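Local atomic coordinates of prenyltransference for protein (Lavandula lanata, PDB entry 5HC8), a protein that probably catalyses the head-to-middle condensation of two dimethylallyl diphosphate molecules to lavandulyl diphosphate, as a member of the undecaprenyl diphosphate synthase-like prenyltransferase family. Residues W63-Q68 / D78-I83; S105-K110 / T180-F185; S90-L95 / S122-L127. All blocks are in the same frame, centred on the assembly; numbering follows the deposited sequence.

Overall arrangement
From the N terminus, interaction 1 comes first: residues 63-68, on strand 59-65, meet residues 78-83 of helix 74-89 and close a short loop of nine residues beside the bound isoprenoid groups. The next helix, 91-97, opens interaction 3, and strand 103-107 opens interaction 2 before interaction 3 closes on helix 115-128. Interaction 2 closes last, after 69 intervening residues, on the loop leading to strand 190-193. Interactions 2 and 3 therefore cross, and they touch where Ala106 N meets Glu125 OE1, whereas interaction 1 stands in series with both. Interactions 1 and 2 reach the same parallel sheet; interaction 3 joins two helices over 103-107, one of its two outermost strands.

Interaction 1 of 3, residues W63-Q68 / D78-I83; sequences WALSPQ and DFLMRI. With ISY (3-methylbut-3-enylsulfanyl(phosphonooxy)phosphinic acid), chain F; 61G (2-methylbuta-1,3-diene), chain D.
Leu65 and Leu80 are the closest backbone neighbours here, with CA atoms 8.7 Å apart, so residues 63-68 and helical residues 78-83 meet through side chains alone. Leu65 does the work on its side. Its side chain leaves the strand toward the helix, with CG anti to the backbone N (chi1 -171°), and each methyl then has its own partner. CD2 touches CE of Met81 at 3.9 Å, and the two side chains cross at about a right angle. Met81 starts out pointing past the strand, but the bend at chi2 (-54°) brings its thioether methyl back onto Leu65. The other branch, Leu65 CD1, lies 4.3 Å from Leu80 CD1, a looser touch.

Next to these apolar contacts lie the two bound groups. Leu80 turns its second methyl to the diene, CD2 to CAB of 61G being 3.8 Å, and Ala64 and Leu80 both belong to that pocket. ISY, a thiolo analogue of isopentenyl diphosphate, spreads its isopentenyl chain over one face of the Trp63 indole: C14 sits 3.5 Å above the ring plane, offset toward the rim, and C10 comes within 3.3 Å of CZ3. Ser66 meets the same C14, its backbone N at 3.6 Å. The indole itself is fixed by a hydrogen bond from NE1 to Tyr142 O and by stacking with Phe203. Putting a serine in place of Trp63 removes the flat face under the isopentenyl chain, which would probably be left loose in its pocket, with Tyr142 O losing the indole N-H.

In the fold, strand 59-65 runs between strands 135-140 and 15-19, and Leu65 also rests on Val140. Helix 74-89 is wedged beside it, Leu80 leaning on His38 of helix 34-54 and Met81 on Tyr116 and Leu117 of helix 115-128.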
loop_
_atom_site.group_PDB
_atom_site.type_symbol
_atom_site.label_atom_id
_atom_site.label_comp_id
_atom_site.label_asym_id
_atom_site.label_seq_id
_atom_site.Cartn_x
_atom_site.Cartn_y
_atom_site.Cartn_z
ATOM N N TRP A 63 -3.222 -14.820 0.582
ATOM C CA TRP A 63 -2.014 -14.644 1.429
ATOM C C TRP A 63 -2.155 -15.430 2.690
ATOM O O TRP A 63 -3.110 -15.211 3.447
ATOM C CB TRP A 63 -1.845 -13.207 1.852
ATOM C CG TRP A 63 -0.517 -12.841 2.459
ATOM C CD1 TRP A 63 0.741 -13.372 2.204
ATOM C CD2 TRP A 63 -0.301 -11.763 3.358
ATOM N NE1 TRP A 63 1.688 -12.664 2.907
ATOM C CE2 TRP A 63 1.083 -11.639 3.561
ATOM C CE3 TRP A 63 -1.140 -10.811 3.927
ATOM C CZ2 TRP A 63 1.616 -10.666 4.424
ATOM C CZ3 TRP A 63 -0.602 -9.904 4.769
ATOM C CH2 TRP A 63 0.750 -9.805 4.964
ATOM N N ALA A 64 -1.222 -16.360 2.930
ATOM C CA ALA A 64 -1.362 -17.306 4.076
ATOM C C ALA A 64 -0.287 -17.105 5.161
ATOM O O ALA A 64 -0.445 -17.514 6.303
ATOM C CB ALA A 64 -1.302 -18.729 3.588
ATOM N N LEU A 65 0.841 -16.501 4.796
ATOM C CA LEU A 65 1.897 -16.477 5.797
ATOM C C LEU A 65 2.863 -15.386 5.418
ATOM O O LEU A 65 3.361 -15.396 4.332
ATOM C CB LEU A 65 2.568 -17.826 5.854
ATOM C CG LEU A 65 3.528 -17.916 7.041
ATOM C CD1 LEU A 65 2.800 -18.257 8.328
ATOM C CD2 LEU A 65 4.595 -18.970 6.771
ATOM N N SER A 66 3.039 -14.441 6.316
ATOM C CA SER A 66 4.030 -13.382 6.221
ATOM C C SER A 66 5.350 -13.718 6.915
ATOM O O SER A 66 5.386 -14.635 7.753
ATOM C CB SER A 66 3.492 -12.065 6.856
ATOM O OG SER A 66 3.480 -12.120 8.273
ATOM N N PRO A 67 6.419 -12.938 6.620
ATOM C CA PRO A 67 7.667 -13.184 7.385
ATOM C C PRO A 67 7.464 -12.915 8.862
ATOM O O PRO A 67 7.959 -13.672 9.701
ATOM C CB PRO A 67 8.652 -12.172 6.811
ATOM C CG PRO A 67 8.153 -11.978 5.387
ATOM C CD PRO A 67 6.633 -11.990 5.524
ATOM N N GLN A 68 6.746 -11.840 9.162
ATOM C CA GLN A 68 6.391 -11.518 10.542
ATOM C C GLN A 68 5.737 -12.645 11.327
ATOM O O GLN A 68 6.004 -12.829 12.535
ATOM C CB GLN A 68 5.486 -10.268 10.553
ATOM C CG GLN A 68 6.177 -8.936 10.183
ATOM C CD GLN A 68 6.616 -8.801 8.701
ATOM O OE1 GLN A 68 5.980 -9.354 7.786
ATOM N NE2 GLN A 68 7.774 -8.129 8.477
ATOM N N ASP A 78 3.996 -24.364 13.138
ATOM C CA ASP A 78 4.176 -25.714 12.599
ATOM C C ASP A 78 2.840 -26.303 12.235
ATOM O O ASP A 78 2.697 -26.944 11.192
ATOM C CB ASP A 78 4.963 -26.678 13.543
ATOM C CG ASP A 78 6.415 -26.215 13.814
ATOM O OD1 ASP A 78 7.005 -25.363 13.074
ATOM O OD2 ASP A 78 6.984 -26.687 14.821
ATOM N N PHE A 79 1.831 -26.014 13.032
ATOM C CA PHE A 79 0.505 -26.445 12.661
ATOM C C PHE A 79 0.009 -25.808 11.348
ATOM O O PHE A 79 -0.556 -26.471 10.498
ATOM C CB PHE A 79 -0.472 -26.100 13.758
ATOM C CG PHE A 79 -1.809 -26.721 13.550
ATOM C CD1 PHE A 79 -1.984 -28.078 13.742
ATOM C CD2 PHE A 79 -2.892 -25.967 13.103
ATOM C CE1 PHE A 79 -3.224 -28.678 13.543
ATOM C CE2 PHE A 79 -4.139 -26.566 12.907
ATOM C CZ PHE A 79 -4.303 -27.931 13.125
ATOM N N LEU A 80 0.198 -24.502 11.202
ATOM C CA LEU A 80 -0.088 -23.851 9.912
ATOM C C LEU A 80 0.617 -24.553 8.754
ATOM O O LEU A 80 0.027 -24.792 7.740
ATOM C CB LEU A 80 0.325 -22.359 9.976
ATOM C CG LEU A 80 -0.600 -21.484 10.835
ATOM C CD1 LEU A 80 -0.039 -20.073 10.965
ATOM C CD2 LEU A 80 -2.015 -21.451 10.261
ATOM N N MET A 81 1.911 -24.821 8.886
ATOM C CA MET A 81 2.638 -25.451 7.805
ATOM C C MET A 81 2.002 -26.787 7.444
ATOM O O MET A 81 1.929 -27.159 6.286
ATOM C CB MET A 81 4.104 -25.720 8.193
ATOM C CG MET A 81 5.026 -24.542 8.501
ATOM S SD MET A 81 5.066 -23.331 7.210
ATOM C CE MET A 81 6.322 -22.253 7.895
ATOM N N ARG A 82 1.582 -27.544 8.445
ATOM C CA ARG A 82 1.029 -28.892 8.205
ATOM C C ARG A 82 -0.350 -28.809 7.502
ATOM O O ARG A 82 -0.655 -29.544 6.583
ATOM C CB ARG A 82 0.941 -29.615 9.576
ATOM C CG ARG A 82 1.404 -31.046 9.630
ATOM C CD ARG A 82 2.918 -31.190 9.744
ATOM N NE ARG A 82 3.389 -32.044 8.642
ATOM C CZ ARG A 82 4.566 -32.677 8.569
ATOM N NH1 ARG A 82 5.458 -32.608 9.557
ATOM N NH2 ARG A 82 4.852 -33.395 7.480
ATOM N N ILE A 83 -1.167 -27.858 7.935
ATOM C CA ILE A 83 -2.444 -27.621 7.349
ATOM C C ILE A 83 -2.289 -27.224 5.913
ATOM O O ILE A 83 -3.116 -27.631 5.079
ATOM C CB ILE A 83 -3.134 -26.471 8.042
ATOM C CG1 ILE A 83 -3.692 -26.926 9.361
ATOM C CG2 ILE A 83 -4.302 -26.010 7.219
ATOM C CD1 ILE A 83 -4.364 -25.756 10.066
HETATM P P1 ISY F . -1.372 -7.933 11.837
HETATM O O2 ISY F . -0.825 -9.273 11.030
HETATM P P3 ISY F . -1.557 -10.648 10.787
HETATM O O4 ISY F . -2.950 -7.864 11.831
HETATM O O5 ISY F . -0.747 -6.604 11.322
HETATM O O6 ISY F . -0.891 -8.139 13.267
HETATM O O7 ISY F . -2.413 -11.007 11.948
HETATM O O8 ISY F . -0.467 -11.716 10.312
HETATM S S9 ISY F . -2.925 -10.236 9.200
HETATM C C10 ISY F . -1.850 -10.401 7.794
HETATM C C11 ISY F . -2.369 -11.672 7.172
HETATM C C12 ISY F . -1.445 -12.775 6.739
HETATM C C13 ISY F . -2.020 -13.968 6.127
HETATM C C14 ISY F . -0.005 -12.768 7.094
HETATM C CAC 61G D . -1.225 -16.169 9.246
HETATM C CAE 61G D . -2.472 -17.086 9.167
HETATM C CAB 61G D . -2.674 -18.250 8.234
HETATM C CAD 61G D . -3.604 -16.690 9.926
HETATM C CAA 61G D . -3.356 -15.565 10.757
#

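Interaction 2 of 3, residues S105-K110 / T180-F185. With SO4 (sulfate ion), chain E.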
loop_
_atom_site.group_PDB
_atom_site.type_symbol
_atom_site.label_atom_id
_atom_site.label_comp_id
_atom_site.label_asym_id
_atom_site.label_seq_id
_atom_site.Cartn_x
_atom_site.Cartn_y
_atom_site.Cartn_z
ATOM N N SER A 105 0.347 -21.726 -8.356
ATOM C CA SER A 105 1.692 -21.287 -8.057
ATOM C C SER A 105 1.768 -20.858 -6.609
ATOM O O SER A 105 0.759 -20.499 -6.031
ATOM C CB SER A 105 2.123 -20.106 -8.871
ATOM O OG SER A 105 2.009 -20.282 -10.240
ATOM N N ALA A 106 2.962 -20.920 -6.030
ATOM C CA ALA A 106 3.202 -20.321 -4.743
ATOM C C ALA A 106 4.258 -19.259 -4.943
ATOM O O ALA A 106 5.198 -19.392 -5.825
ATOM C CB ALA A 106 3.596 -21.341 -3.651
ATOM N N ILE A 107 4.063 -18.148 -4.215
ATOM C CA ILE A 107 5.068 -17.077 -4.172
ATOM C C ILE A 107 5.510 -16.841 -2.731
ATOM O O ILE A 107 4.735 -17.040 -1.798
ATOM C CB ILE A 107 4.634 -15.774 -4.838
ATOM C CG1 ILE A 107 3.469 -15.106 -4.089
ATOM C CG2 ILE A 107 4.319 -16.042 -6.312
ATOM C CD1 ILE A 107 3.119 -13.743 -4.690
ATOM N N GLY A 108 6.755 -16.435 -2.583
ATOM C CA GLY A 108 7.344 -16.091 -1.306
ATOM C C GLY A 108 8.730 -16.709 -1.151
ATOM O O GLY A 108 9.250 -17.294 -2.093
ATOM N N ASP A 109 9.305 -16.559 0.040
ATOM C CA ASP A 109 10.649 -17.119 0.393
ATOM C C ASP A 109 10.481 -18.582 0.786
ATOM O O ASP A 109 10.413 -18.964 1.940
ATOM C CB ASP A 109 11.285 -16.274 1.476
ATOM C CG ASP A 109 12.768 -16.618 1.718
ATOM O OD1 ASP A 109 13.252 -17.615 1.163
ATOM O OD2 ASP A 109 13.405 -15.916 2.522
ATOM N N LYS A 110 10.386 -19.408 -0.230
ATOM C CA LYS A 110 9.972 -20.793 -0.032
ATOM C C LYS A 110 11.067 -21.594 0.685
ATOM O O LYS A 110 10.785 -22.572 1.351
ATOM C CB LYS A 110 9.616 -21.407 -1.361
ATOM C CG LYS A 110 8.323 -20.845 -1.870
ATOM C CD LYS A 110 8.136 -21.315 -3.305
ATOM C CE LYS A 110 8.460 -20.240 -4.322
ATOM N NZ LYS A 110 7.699 -20.548 -5.565
ATOM N N THR A 180 5.814 -11.429 -8.300
ATOM C CA THR A 180 4.594 -11.523 -9.074
ATOM C C THR A 180 4.915 -11.587 -10.576
ATOM O O THR A 180 3.980 -11.551 -11.392
ATOM C CB THR A 180 3.710 -10.295 -8.759
ATOM O OG1 THR A 180 4.527 -9.096 -8.637
ATOM C CG2 THR A 180 2.990 -10.598 -7.483
ATOM N N ASN A 181 6.220 -11.698 -10.939
ATOM C CA ASN A 181 6.600 -11.819 -12.382
ATOM C C ASN A 181 6.017 -13.077 -13.069
ATOM O O ASN A 181 6.013 -13.204 -14.302
ATOM C CB ASN A 181 8.118 -11.655 -12.623
ATOM C CG ASN A 181 8.919 -12.770 -12.030
ATOM O OD1 ASN A 181 8.406 -13.797 -11.641
ATOM N ND2 ASN A 181 10.217 -12.505 -11.867
ATOM N N ILE A 182 5.518 -13.984 -12.288
ATOM C CA ILE A 182 4.814 -15.129 -12.807
ATOM C C ILE A 182 3.405 -14.842 -13.328
ATOM O O ILE A 182 2.784 -15.755 -13.809
ATOM C CB ILE A 182 4.755 -16.246 -11.775
ATOM C CG1 ILE A 182 3.927 -15.810 -10.530
ATOM C CG2 ILE A 182 6.172 -16.722 -11.394
ATOM C CD1 ILE A 182 3.432 -16.968 -9.728
ATOM N N THR A 183 2.887 -13.611 -13.233
ATOM C CA THR A 183 1.574 -13.343 -13.769
ATOM C C THR A 183 1.684 -12.166 -14.638
ATOM O O THR A 183 2.353 -11.222 -14.264
ATOM C CB THR A 183 0.583 -12.598 -12.841
ATOM O OG1 THR A 183 1.027 -12.385 -11.484
ATOM C CG2 THR A 183 -0.748 -12.978 -13.058
ATOM N N LYS A 184 0.837 -12.071 -15.666
ATOM C CA LYS A 184 0.686 -10.801 -16.364
ATOM C C LYS A 184 -0.311 -9.844 -15.661
ATOM O O LYS A 184 -0.501 -8.715 -16.087
ATOM C CB LYS A 184 0.199 -11.031 -17.806
ATOM C CG LYS A 184 -1.265 -11.443 -17.852
ATOM C CD LYS A 184 -1.998 -10.940 -19.096
ATOM C CE LYS A 184 -1.299 -11.401 -20.341
ATOM N NZ LYS A 184 -1.061 -12.863 -20.189
ATOM N N PHE A 185 -0.920 -10.277 -14.584
ATOM C CA PHE A 185 -1.770 -9.404 -13.723
ATOM C C PHE A 185 -1.204 -9.214 -12.308
ATOM O O PHE A 185 -1.906 -9.452 -11.368
ATOM C CB PHE A 185 -3.099 -10.038 -13.624
ATOM C CG PHE A 185 -3.735 -10.332 -14.982
ATOM C CD1 PHE A 185 -4.163 -9.275 -15.803
ATOM C CD2 PHE A 185 -3.894 -11.621 -15.417
ATOM C CE1 PHE A 185 -4.792 -9.526 -17.040
ATOM C CE2 PHE A 185 -4.503 -11.875 -16.667
ATOM C CZ PHE A 185 -4.943 -10.833 -17.463
HETATM S S SO4 E . -1.420 -15.422 -15.604
HETATM O O1 SO4 E . -1.790 -15.126 -14.150
HETATM O O2 SO4 E . -0.446 -14.499 -16.316
HETATM O O3 SO4 E . -0.809 -16.796 -15.738
HETATM O O4 SO4 E . -2.733 -15.416 -16.322
#
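Ser105 and Ile107, alternate residues of strand 103-107, both press against Ile182, and the contact between the segments is apolar. The methyl CD1 of Ile182 settles between them, 3.5 Å from Ser105 CB and 3.6 Å from Ile107 CG2, with the two isoleucine side chains crossing at a slant. Ile107 CD1 reaches on to Thr180 CG2 at 4.2 Å.

None of the hydrogen bonds links the two segments. Within residues 180-185, Thr180 O is gripped twice from the same face of its plane, by Thr183 N and by Thr183 OG1 at 3.1 Å, which tightens the turn carrying Ile182. Lys110 folds back so that NZ donates to Ala106 O at 2.8 Å, from well above the carbonyl plane. Two side chains bond to outside partners, Ser105 OG to His135 NE2 and Thr180 OG1 to Gln207.

A sulfate, probably from the crystallisation liquor, takes a nearly straight bond from Lys184 N to its O2 (2.8 Å, 170°) and a second from His135 ND1.

The arrangement is that of a connecting loop laid over an edge strand of the parallel beta-sheet in this alpha/beta fold, where Ile182 also covers His135 and Ile137 of neighbouring strand 135-140.

Interaction 3 of 3, residues S90-L95 / S122-L127; sequences SDVKEL and SYAEGL
Val92 and Ala124 form the tight side of this helix pair, CG1 of the valine lying 3.8 Å from CB of the alanine. Both residues are buried, and each CB points toward the other helix. The nearest backbone approach is between Lys93 CA and Ala124 CA, 6.5 Å apart. The axes of helical residues 91-95 and 122-127 stand 10.0 Å apart at their nearest and run almost parallel, only 4° off. Val92 keeps CG1 anti to its backbone N (chi1 171°), which leaves this methyl aimed at Ala124. Phe104 of strand 103-107 packs against both Val92 and Ala124.

The parallel run follows from the topology: both helices lie in connections between parallel strands. Helix 115-128 is the crossover helix of a beta-alpha-beta unit that links strand 103-107 to its parallel neighbour 135-140, and helix 91-97, which leads into strand 103-107, lies alongside it on the same face of the sheet. Glu125, turned away from helix 91-97, accepts a hydrogen bond from Ala106 N on that edge strand.

Toward solvent the contact is looser and rests on Lys93, Tyr123 and Leu127. Lys93 extends with its bend only at chi4, and its aliphatic part slides past the tip of Tyr123, CE coming within 3.3 Å of OH. The ammonium itself goes on by: NZ is 4.4 Å from the phenol OH, so the touch is one of methylenes against a hydroxyl. One turn further along the helix, Leu127 CD2 lies 4.1 Å from Lys93 CA; the same side chain also touches Val96 and Thr97. Lys93, Tyr123 and Leu127 all meet a neighbouring molecule in the crystal, whose contacts may bear on how these outer side chains are posed.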
loop_
_atom_site.group_PDB
_atom_site.type_symbol
_atom_site.label_atom_id
_atom_site.label_comp_id
_atom_site.label_asym_id
_atom_site.label_seq_id
_atom_site.Cartn_x
_atom_site.Cartn_y
_atom_site.Cartn_z
ATOM N N SER A 90 -4.659 -32.386 -0.839
ATOM C CA SER A 90 -6.008 -32.763 -1.177
ATOM C C SER A 90 -6.724 -31.728 -2.059
ATOM O O SER A 90 -6.908 -31.931 -3.250
ATOM C CB SER A 90 -6.818 -32.992 0.093
ATOM O OG SER A 90 -6.775 -31.828 0.879
ATOM N N ASP A 91 -7.135 -30.627 -1.425
ATOM C CA ASP A 91 -7.976 -29.603 -2.054
ATOM C C ASP A 91 -7.360 -29.085 -3.326
ATOM O O ASP A 91 -8.027 -28.995 -4.345
ATOM C CB ASP A 91 -8.201 -28.450 -1.078
ATOM C CG ASP A 91 -9.006 -28.863 0.105
ATOM O OD1 ASP A 91 -9.470 -30.034 0.109
ATOM O OD2 ASP A 91 -9.224 -28.029 1.013
ATOM N N VAL A 92 -6.087 -28.742 -3.295
ATOM C CA VAL A 92 -5.504 -28.194 -4.487
ATOM C C VAL A 92 -5.360 -29.228 -5.589
ATOM O O VAL A 92 -5.544 -28.903 -6.774
ATOM C CB VAL A 92 -4.145 -27.531 -4.246
ATOM C CG1 VAL A 92 -3.493 -27.168 -5.556
ATOM C CG2 VAL A 92 -4.347 -26.283 -3.427
ATOM N N LYS A 93 -5.026 -30.454 -5.202
ATOM C CA LYS A 93 -4.954 -31.544 -6.192
ATOM C C LYS A 93 -6.346 -31.692 -6.876
ATOM O O LYS A 93 -6.442 -31.768 -8.111
ATOM C CB LYS A 93 -4.495 -32.843 -5.507
ATOM C CG LYS A 93 -4.848 -34.120 -6.268
ATOM C CD LYS A 93 -4.357 -35.361 -5.533
ATOM C CE LYS A 93 -4.211 -36.543 -6.493
ATOM N NZ LYS A 93 -4.580 -37.825 -5.835
ATOM N N GLU A 94 -7.413 -31.670 -6.096
ATOM C CA GLU A 94 -8.784 -31.679 -6.675
ATOM C C GLU A 94 -9.098 -30.506 -7.620
ATOM O O GLU A 94 -9.675 -30.691 -8.680
ATOM C CB GLU A 94 -9.825 -31.703 -5.549
ATOM C CG GLU A 94 -11.141 -32.381 -5.929
ATOM C CD GLU A 94 -10.980 -33.887 -6.232
ATOM O OE1 GLU A 94 -11.988 -34.543 -6.596
ATOM O OE2 GLU A 94 -9.849 -34.433 -6.102
ATOM N N LEU A 95 -8.718 -29.287 -7.235
ATOM C CA LEU A 95 -8.964 -28.132 -8.062
ATOM C C LEU A 95 -8.226 -28.124 -9.431
ATOM O O LEU A 95 -8.785 -27.693 -10.455
ATOM C CB LEU A 95 -8.584 -26.860 -7.269
ATOM C CG LEU A 95 -9.503 -26.533 -6.078
ATOM C CD1 LEU A 95 -8.797 -25.707 -4.998
ATOM C CD2 LEU A 95 -10.697 -25.813 -6.656
ATOM N N SER A 122 5.857 -27.868 -4.899
ATOM C CA SER A 122 6.388 -28.424 -6.161
ATOM C C SER A 122 5.449 -29.367 -6.834
ATOM O O SER A 122 5.265 -29.315 -8.041
ATOM C CB SER A 122 7.713 -29.162 -5.927
ATOM O OG SER A 122 8.763 -28.198 -5.926
ATOM N N TYR A 123 4.816 -30.217 -6.054
ATOM C CA TYR A 123 3.931 -31.211 -6.632
ATOM C C TYR A 123 2.752 -30.507 -7.289
ATOM O O TYR A 123 2.484 -30.691 -8.498
ATOM C CB TYR A 123 3.473 -32.226 -5.561
ATOM C CG TYR A 123 2.262 -33.085 -5.934
ATOM C CD1 TYR A 123 2.327 -33.995 -7.002
ATOM C CD2 TYR A 123 1.063 -33.015 -5.191
ATOM C CE1 TYR A 123 1.240 -34.783 -7.326
ATOM C CE2 TYR A 123 -0.050 -33.807 -5.507
ATOM C CZ TYR A 123 0.029 -34.686 -6.581
ATOM O OH TYR A 123 -1.070 -35.488 -6.919
ATOM N N ALA A 124 2.071 -29.652 -6.521
ATOM C CA ALA A 124 0.897 -28.962 -7.046
ATOM C C ALA A 124 1.196 -28.040 -8.225
ATOM O O ALA A 124 0.355 -27.845 -9.093
ATOM C CB ALA A 124 0.142 -28.211 -5.932
ATOM N N GLU A 125 2.381 -27.472 -8.267
ATOM C CA GLU A 125 2.740 -26.615 -9.339
ATOM C C GLU A 125 2.969 -27.484 -10.602
ATOM O O GLU A 125 2.479 -27.177 -11.704
ATOM C CB GLU A 125 4.023 -25.831 -8.976
ATOM C CG GLU A 125 3.799 -24.716 -7.902
ATOM C CD GLU A 125 5.002 -23.808 -7.707
ATOM O OE1 GLU A 125 4.881 -22.592 -7.350
ATOM O OE2 GLU A 125 6.115 -24.341 -7.856
ATOM N N GLY A 126 3.727 -28.568 -10.424
ATOM C CA GLY A 126 3.989 -29.518 -11.522
ATOM C C GLY A 126 2.737 -30.137 -12.116
ATOM O O GLY A 126 2.580 -30.153 -13.325
ATOM N N LEU A 127 1.831 -30.576 -11.247
ATOM C CA LEU A 127 0.531 -31.125 -11.640
ATOM C C LEU A 127 -0.332 -30.148 -12.450
ATOM O O LEU A 127 -1.178 -30.557 -13.256
ATOM C CB LEU A 127 -0.210 -31.568 -10.381
ATOM C CG LEU A 127 -1.447 -32.429 -10.496
ATOM C CD1 LEU A 127 -0.985 -33.855 -10.786
ATOM C CD2 LEU A 127 -2.326 -32.384 -9.240
#